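Local coordinates for protein protoporphyrinogen oxidase (PDB 3LOV) that binds FAD and probably oxidises coproporphyrinogen III to coproporphyrin III in the coproporphyrin-dependent route to heme b, at residues I148-Y153 with G177-M182; A297-L302 with R425-A430. One frame throughout, in Å; residues are numbered along the deposited sequence.

Overall arrangement
The two contacts illustrate how backbone N-H groups in or near the start of a helix are met by acceptors from distant sequence. In interaction 1 backbone carbonyls of the 177-182 loop serve the first turn of helix 150-158; in interaction 2 a carboxylate on helix 417-431 serves the turn that leads into helix 300-303. Their centres lie 26 Å apart and their nearest atoms about 12 Å, so they do not touch. The side chain of Met182 in interaction 1 is about 14 Å from FAD, while in interaction 2 the side chain of Leu299 is about 10 Å from that of the FAD-binding residue Gln289, and that of Val428 about 11 Å from that of Leu257, another FAD-binding residue.

Interaction 1 (I148-Y153 with G177-M182); sequences IPLGEY and GNIDQM
Leu150 and Gly151, in the first turn of a helix whose N-cap is Pro149, each give their backbone N-H to a carbonyl of the 177-182 loop. A helix start leaves such donors without partners in their own helix, and here a distant loop supplies them. The shorter and straighter bond runs from Leu150 N to Met182 O, 3.0 Å, with the donor tilted 23° from the carbonyl plane. Gly151 N meets Ile179 O at 3.2 Å from well above that carbonyl's plane, a more bent arrangement. Met182 O also receives a CA-H...O contact from Pro149 CA at 3.1 Å, so two neighbouring residues converge on one oxygen.

Close packing accompanies these bonds. The Pro149 ring lies against the carbonyl of Asp180, its CB 3.2 Å from Asp180 O. Asp180 OD1 comes within 3.2 Å of Gly151 CA, where a beta carbon would clash with it; the same oxygen forms a salt bridge with Arg155, one turn further along the helix.

The apolar part rests on Leu150. With CG anti to the backbone N (chi1 -165°), its branch is directed to the side chains of Ile179 and Met182, and Leu150 CD2 touches Ile179 CG1 at 4.0 Å. The same methyl meets the selenium of Met182, a selenomethionine, at 4.2 Å, and both side chains cross the leucine at a slant.

The contact thus joins the start of helix 150-158 to the loop between helices 160-172 and 189-198. Ile179 continues the packing onto Val163 and Ile167 of helix 160-172, while Tyr153 turns to Phe191 and Val192 of helix 189-198.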
ATOM      1  N   ILE A 148       6.607 -20.033   3.409  1.00 26.72           N
ATOM      2  CA  ILE A 148       5.269 -20.533   3.728  1.00 27.36           C
ATOM      3  C   ILE A 148       4.470 -19.309   4.124  1.00 25.50           C
ATOM      4  O   ILE A 148       5.067 -18.258   4.405  1.00 26.65           O
ATOM      5  CB  ILE A 148       5.237 -21.543   4.903  1.00 29.24           C
ATOM      6  CG1 ILE A 148       5.991 -20.975   6.122  1.00 28.66           C
ATOM      7  CG2 ILE A 148       5.752 -22.941   4.439  1.00 28.00           C
ATOM      8  CD1 ILE A 148       5.854 -21.839   7.441  1.00 26.09           C
ATOM      9  N   PRO A 149       3.130 -19.417   4.147  1.00 22.07           N
ATOM     10  CA  PRO A 149       2.326 -18.269   4.590  1.00 21.92           C
ATOM     11  C   PRO A 149       2.620 -17.882   6.049  1.00 23.40           C
ATOM     12  O   PRO A 149       2.921 -18.764   6.869  1.00 22.47           O
ATOM     13  CB  PRO A 149       0.877 -18.775   4.467  1.00 25.39           C
ATOM     14  CG  PRO A 149       0.940 -19.974   3.567  1.00 25.63           C
ATOM     15  CD  PRO A 149       2.307 -20.549   3.676  1.00 22.44           C
ATOM     16  N   LEU A 150       2.468 -16.595   6.359  1.00 23.78           N
ATOM     17  CA  LEU A 150       2.785 -16.023   7.665  1.00 27.60           C
ATOM     18  C   LEU A 150       2.016 -16.727   8.777  1.00 29.58           C
ATOM     19  O   LEU A 150       2.550 -16.964   9.873  1.00 24.59           O
ATOM     20  CB  LEU A 150       2.500 -14.511   7.673  1.00 28.41           C
ATOM     21  CG  LEU A 150       3.062 -13.611   8.793  1.00 37.24           C
ATOM     22  CD1 LEU A 150       4.545 -13.869   9.047  1.00 26.58           C
ATOM     23  CD2 LEU A 150       2.817 -12.145   8.475  1.00 33.16           C
ATOM     24  N   GLY A 151       0.757 -17.016   8.477  1.00 27.58           N
ATOM     25  CA  GLY A 151      -0.156 -17.634   9.409  1.00 27.94           C
ATOM     26  C   GLY A 151       0.216 -19.076   9.692  1.00 26.04           C
ATOM     27  O   GLY A 151       0.020 -19.571  10.800  1.00 27.56           O
ATOM     28  N   GLU A 152       0.706 -19.761   8.678  1.00 22.15           N
ATOM     29  CA  GLU A 152       1.244 -21.084   8.875  1.00 24.36           C
ATOM     30  C   GLU A 152       2.542 -21.023   9.702  1.00 24.49           C
ATOM     31  O   GLU A 152       2.777 -21.892  10.512  1.00 25.26           O
ATOM     32  CB  GLU A 152       1.509 -21.723   7.527  1.00 23.18           C
ATOM     33  CG  GLU A 152       1.797 -23.183   7.527  1.00 33.02           C
ATOM     34  CD  GLU A 152       1.829 -23.765   6.093  1.00 32.07           C
ATOM     35  OE1 GLU A 152       0.991 -23.371   5.268  1.00 39.93           O
ATOM     36  OE2 GLU A 152       2.687 -24.623   5.811  1.00 42.13           O
ATOM     37  N   TYR A 153       3.371 -19.998   9.499  1.00 20.79           N
ATOM     38  CA  TYR A 153       4.583 -19.852  10.272  1.00 19.79           C
ATOM     39  C   TYR A 153       4.265 -19.479  11.687  1.00 21.04           C
ATOM     40  O   TYR A 153       4.823 -20.046  12.616  1.00 24.22           O
ATOM     41  CB  TYR A 153       5.470 -18.768   9.660  1.00 20.07           C
ATOM     42  CG  TYR A 153       6.639 -18.353  10.500  1.00 19.88           C
ATOM     43  CD1 TYR A 153       7.665 -19.212  10.755  1.00 16.81           C
ATOM     44  CD2 TYR A 153       6.737 -17.063  10.989  1.00 24.56           C
ATOM     45  CE1 TYR A 153       8.781 -18.818  11.509  1.00 17.71           C
ATOM     46  CE2 TYR A 153       7.809 -16.667  11.722  1.00 24.88           C
ATOM     47  CZ  TYR A 153       8.832 -17.551  11.988  1.00 26.46           C
ATOM     48  OH  TYR A 153       9.899 -17.123  12.732  1.00 27.33           O
ATOM     49  N   GLY A 177      -5.247  -7.473   4.369  1.00 31.22           N
ATOM     50  CA  GLY A 177      -4.920  -8.767   3.804  1.00 29.17           C
ATOM     51  C   GLY A 177      -5.062  -9.906   4.781  1.00 31.24           C
ATOM     52  O   GLY A 177      -5.260  -9.717   5.994  1.00 31.03           O
ATOM     53  N   ASN A 178      -4.987 -11.105   4.243  1.00 26.86           N
ATOM     54  CA  ASN A 178      -5.199 -12.278   5.007  1.00 29.11           C
ATOM     55  C   ASN A 178      -3.849 -12.787   5.495  1.00 28.49           C
ATOM     56  O   ASN A 178      -3.028 -13.220   4.700  1.00 28.07           O
ATOM     57  CB  ASN A 178      -5.931 -13.341   4.149  1.00 26.15           C
ATOM     58  CG  ASN A 178      -7.394 -12.974   3.872  1.00 29.27           C
ATOM     59  OD1 ASN A 178      -8.147 -12.716   4.799  1.00 28.85           O
ATOM     60  ND2 ASN A 178      -7.794 -12.978   2.606  1.00 25.91           N
ATOM     61  N   ILE A 179      -3.624 -12.759   6.802  1.00 27.01           N
ATOM     62  CA  ILE A 179      -2.382 -13.279   7.331  1.00 27.06           C
ATOM     63  C   ILE A 179      -2.068 -14.707   6.821  1.00 26.93           C
ATOM     64  O   ILE A 179      -0.893 -15.044   6.607  1.00 25.14           O
ATOM     65  CB  ILE A 179      -2.339 -13.208   8.885  1.00 27.42           C
ATOM     66  CG1 ILE A 179      -0.893 -13.287   9.381  1.00 28.28           C
ATOM     67  CG2 ILE A 179      -3.152 -14.327   9.523  1.00 26.89           C
ATOM     68  CD1 ILE A 179      -0.693 -12.722  10.793  1.00 25.64           C
ATOM     69  N   ASP A 180      -3.095 -15.541   6.594  1.00 25.14           N
ATOM     70  CA  ASP A 180      -2.855 -16.949   6.218  1.00 25.08           C
ATOM     71  C   ASP A 180      -2.484 -17.169   4.739  1.00 23.99           C
ATOM     72  O   ASP A 180      -2.255 -18.312   4.320  1.00 24.30           O
ATOM     73  CB  ASP A 180      -4.061 -17.844   6.592  1.00 24.10           C
ATOM     74  CG  ASP A 180      -4.197 -18.030   8.102  1.00 32.05           C
ATOM     75  OD1 ASP A 180      -3.219 -18.482   8.730  1.00 34.06           O
ATOM     76  OD2 ASP A 180      -5.266 -17.691   8.671  1.00 32.66           O
ATOM     77  N   GLN A 181      -2.446 -16.111   3.941  1.00 22.09           N
ATOM     78  CA  GLN A 181      -2.014 -16.249   2.520  1.00 26.93           C
ATOM     79  C   GLN A 181      -0.708 -15.486   2.163  1.00 26.52           C
ATOM     80  O   GLN A 181       0.064 -15.928   1.277  1.00 29.41           O
ATOM     81  CB  GLN A 181      -3.146 -15.789   1.577  1.00 30.18           C
ATOM     82  CG  GLN A 181      -4.515 -16.454   1.845  1.00 30.31           C
ATOM     83  CD  GLN A 181      -5.532 -16.099   0.798  1.00 41.74           C
ATOM     84  OE1 GLN A 181      -5.192 -15.614  -0.302  1.00 54.13           O
ATOM     85  NE2 GLN A 181      -6.793 -16.348   1.110  1.00 47.11           N
HETATM   86  N   MSE A 182      -0.461 -14.386   2.879  1.00 25.78           N
HETATM   87  CA  MSE A 182       0.739 -13.534   2.705  1.00 26.25           C
HETATM   88  C   MSE A 182       1.993 -14.378   2.889  1.00 22.49           C
HETATM   89  O   MSE A 182       2.002 -15.276   3.691  1.00 22.75           O
HETATM   90  CB  MSE A 182       0.832 -12.494   3.800  1.00 24.16           C
HETATM   91  CG  MSE A 182      -0.004 -11.248   3.763  1.00 36.79           C
HETATM   92 SE   MSE A 182       0.283 -10.489   5.596  0.75 44.93          SE
HETATM   93  CE  MSE A 182      -1.483  -9.728   5.508  1.00 25.54           C
TER

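Interaction 2 (A297-L302 with R425-A430)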
ATOM      1  N   ALA A 297       0.163 -13.416 -25.096  1.00 29.53           N
ATOM      2  CA  ALA A 297       0.891 -13.813 -23.937  1.00 27.90           C
ATOM      3  C   ALA A 297      -0.032 -14.627 -23.027  1.00 26.36           C
ATOM      4  O   ALA A 297      -1.168 -14.256 -22.783  1.00 26.62           O
ATOM      5  CB  ALA A 297       1.437 -12.619 -23.233  1.00 26.44           C
ATOM      6  N   HIS A 298       0.488 -15.735 -22.511  1.00 28.23           N
ATOM      7  CA  HIS A 298      -0.247 -16.611 -21.595  1.00 26.40           C
ATOM      8  C   HIS A 298       0.141 -16.219 -20.169  1.00 24.98           C
ATOM      9  O   HIS A 298       1.238 -16.527 -19.714  1.00 22.59           O
ATOM     10  CB  HIS A 298       0.113 -18.089 -21.881  1.00 29.70           C
ATOM     11  CG  HIS A 298      -0.603 -19.080 -21.004  1.00 29.51           C
ATOM     12  ND1 HIS A 298      -1.974 -19.108 -20.873  1.00 29.69           N
ATOM     13  CD2 HIS A 298      -0.127 -20.067 -20.202  1.00 32.61           C
ATOM     14  CE1 HIS A 298      -2.318 -20.081 -20.046  1.00 21.02           C
ATOM     15  NE2 HIS A 298      -1.217 -20.668 -19.615  1.00 23.62           N
ATOM     16  N   LEU A 299      -0.766 -15.514 -19.488  1.00 25.53           N
ATOM     17  CA  LEU A 299      -0.472 -14.839 -18.229  1.00 23.95           C
ATOM     18  C   LEU A 299      -1.456 -15.242 -17.100  1.00 24.25           C
ATOM     19  O   LEU A 299      -2.125 -14.389 -16.508  1.00 22.17           O
ATOM     20  CB  LEU A 299      -0.580 -13.343 -18.502  1.00 25.83           C
ATOM     21  CG  LEU A 299       0.421 -12.751 -19.511  1.00 30.08           C
ATOM     22  CD1 LEU A 299       0.297 -11.198 -19.608  1.00 22.70           C
ATOM     23  CD2 LEU A 299       1.821 -13.143 -19.163  1.00 25.79           C
ATOM     24  N   PRO A 300      -1.589 -16.557 -16.821  1.00 25.65           N
ATOM     25  CA  PRO A 300      -2.580 -16.979 -15.823  1.00 25.23           C
ATOM     26  C   PRO A 300      -2.235 -16.409 -14.445  1.00 24.82           C
ATOM     27  O   PRO A 300      -3.141 -16.144 -13.654  1.00 24.35           O
ATOM     28  CB  PRO A 300      -2.460 -18.512 -15.830  1.00 25.78           C
ATOM     29  CG  PRO A 300      -1.076 -18.788 -16.339  1.00 26.56           C
ATOM     30  CD  PRO A 300      -0.826 -17.697 -17.356  1.00 25.92           C
ATOM     31  N   GLU A 301      -0.934 -16.235 -14.170  1.00 23.66           N
ATOM     32  CA  GLU A 301      -0.485 -15.617 -12.912  1.00 22.92           C
ATOM     33  C   GLU A 301      -1.181 -14.279 -12.699  1.00 22.22           C
ATOM     34  O   GLU A 301      -1.681 -13.995 -11.611  1.00 23.10           O
ATOM     35  CB  GLU A 301       1.017 -15.403 -12.876  1.00 22.17           C
ATOM     36  CG  GLU A 301       1.835 -16.673 -12.952  1.00 20.04           C
ATOM     37  CD  GLU A 301       2.070 -17.163 -14.391  1.00 26.84           C
ATOM     38  OE1 GLU A 301       1.514 -16.611 -15.358  1.00 25.99           O
ATOM     39  OE2 GLU A 301       2.876 -18.076 -14.562  1.00 29.37           O
ATOM     40  N   LEU A 302      -1.284 -13.477 -13.746  1.00 23.54           N
ATOM     41  CA  LEU A 302      -2.002 -12.208 -13.636  1.00 21.82           C
ATOM     42  C   LEU A 302      -3.522 -12.369 -13.596  1.00 22.78           C
ATOM     43  O   LEU A 302      -4.193 -11.577 -12.944  1.00 19.81           O
ATOM     44  CB  LEU A 302      -1.606 -11.248 -14.758  1.00 22.14           C
ATOM     45  CG  LEU A 302      -0.188 -10.696 -14.692  1.00 22.52           C
ATOM     46  CD1 LEU A 302      -0.058  -9.530 -15.695  1.00 18.64           C
ATOM     47  CD2 LEU A 302       0.180 -10.218 -13.306  1.00 23.92           C
ATOM     48  N   ARG A 425       6.940 -11.743 -16.748  1.00 22.52           N
ATOM     49  CA  ARG A 425       7.832 -10.853 -17.498  1.00 23.00           C
ATOM     50  C   ARG A 425       8.583 -11.542 -18.637  1.00 24.71           C
ATOM     51  O   ARG A 425       8.720 -10.953 -19.723  1.00 23.63           O
ATOM     52  CB  ARG A 425       8.812 -10.166 -16.556  1.00 23.86           C
ATOM     53  CG  ARG A 425       8.113  -9.110 -15.657  1.00 19.13           C
ATOM     54  CD  ARG A 425       9.147  -8.324 -14.869  1.00 26.81           C
ATOM     55  NE  ARG A 425       8.629  -7.047 -14.379  1.00 25.06           N
ATOM     56  CZ  ARG A 425       8.628  -6.662 -13.101  1.00 22.55           C
ATOM     57  NH1 ARG A 425       9.151  -7.417 -12.133  1.00 22.23           N
ATOM     58  NH2 ARG A 425       8.150  -5.472 -12.794  1.00 25.84           N
ATOM     59  N   GLU A 426       8.993 -12.801 -18.419  1.00 24.37           N
ATOM     60  CA  GLU A 426       9.659 -13.611 -19.451  1.00 22.98           C
ATOM     61  C   GLU A 426       8.711 -13.968 -20.574  1.00 25.62           C
ATOM     62  O   GLU A 426       9.087 -13.971 -21.749  1.00 24.77           O
ATOM     63  CB  GLU A 426      10.211 -14.908 -18.839  1.00 23.99           C
ATOM     64  CG  GLU A 426      11.383 -14.667 -17.914  1.00 28.62           C
ATOM     65  CD  GLU A 426      11.766 -15.908 -17.118  1.00 40.40           C
ATOM     66  OE1 GLU A 426      11.207 -16.999 -17.405  1.00 47.42           O
ATOM     67  OE2 GLU A 426      12.620 -15.779 -16.203  1.00 40.34           O
ATOM     68  N   GLU A 427       7.473 -14.291 -20.217  1.00 23.57           N
ATOM     69  CA  GLU A 427       6.481 -14.556 -21.211  1.00 23.13           C
ATOM     70  C   GLU A 427       6.203 -13.306 -22.029  1.00 23.12           C
ATOM     71  O   GLU A 427       6.085 -13.377 -23.242  1.00 22.57           O
ATOM     72  CB  GLU A 427       5.185 -15.030 -20.576  1.00 23.53           C
ATOM     73  CG  GLU A 427       3.995 -15.108 -21.537  1.00 27.57           C
ATOM     74  CD  GLU A 427       4.012 -16.339 -22.465  1.00 31.30           C
ATOM     75  OE1 GLU A 427       5.058 -16.993 -22.592  1.00 33.76           O
ATOM     76  OE2 GLU A 427       2.954 -16.658 -23.038  1.00 24.47           O
ATOM     77  N   VAL A 428       6.008 -12.167 -21.376  1.00 26.50           N
ATOM     78  CA  VAL A 428       5.788 -10.922 -22.134  1.00 24.97           C
ATOM     79  C   VAL A 428       6.996 -10.604 -23.026  1.00 26.77           C
ATOM     80  O   VAL A 428       6.853 -10.234 -24.176  1.00 26.63           O
ATOM     81  CB  VAL A 428       5.427  -9.759 -21.232  1.00 22.53           C
ATOM     82  CG1 VAL A 428       5.384  -8.446 -22.037  1.00 21.13           C
ATOM     83  CG2 VAL A 428       4.078 -10.019 -20.540  1.00 19.92           C
ATOM     84  N   LEU A 429       8.199 -10.763 -22.521  1.00 29.14           N
ATOM     85  CA  LEU A 429       9.336 -10.432 -23.353  1.00 32.75           C
ATOM     86  C   LEU A 429       9.470 -11.393 -24.560  1.00 31.81           C
ATOM     87  O   LEU A 429       9.812 -10.956 -25.655  1.00 29.34           O
ATOM     88  CB  LEU A 429      10.618 -10.283 -22.520  1.00 33.42           C
ATOM     89  CG  LEU A 429      10.667  -8.892 -21.838  1.00 40.91           C
ATOM     90  CD1 LEU A 429      11.715  -8.827 -20.651  1.00 42.55           C
ATOM     91  CD2 LEU A 429      10.854  -7.697 -22.855  1.00 34.71           C
ATOM     92  N   ALA A 430       9.094 -12.657 -24.379  1.00 29.90           N
ATOM     93  CA  ALA A 430       9.179 -13.634 -25.440  1.00 30.68           C
ATOM     94  C   ALA A 430       8.056 -13.428 -26.492  1.00 30.35           C
ATOM     95  O   ALA A 430       8.292 -13.573 -27.677  1.00 30.36           O
ATOM     96  CB  ALA A 430       9.143 -15.082 -24.861  1.00 31.43           C
TER
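Glu427 OE2 accepts the backbone N-H of His298 at 2.7 Å, a nearly straight bond (170° at the hydrogen) that uses the anti lone pair of the carboxylate. A glutamate side chain on a helix thus accepts a backbone N-H of a remote loop: in this member of the flavin-containing amine oxidoreductase family, helix 417-431, which precedes strand 435-437 of the five-stranded parallel sheet, is tied to the irregular turn entering the short helix 300-303, whose N-cap is Leu299. A first torsion of 170° swings Glu427 CG away from the backbone N, and the chain then bends at chi2 (77°), bringing OE2 in line with the N-H of His298. Glu427 CG lies 4.0 Å from Ala297 CB, and His298 CB sits 3.4 Å from Glu427 OE2. An alanine here would remove the carboxylate and is likely to leave His298 N without this acceptor and the turn less firmly fixed to the helix. Arg423, one turn earlier on the same helix, reinforces the join by donating to His298 O and pairing with Glu301. Beside the polar bond, Leu299 places CD2 against Glu427 CG at 3.8 Å. Its other methyl, CD1, meets Val428 CG2 at 4.1 Å, the two side chains crossing at about a right angle.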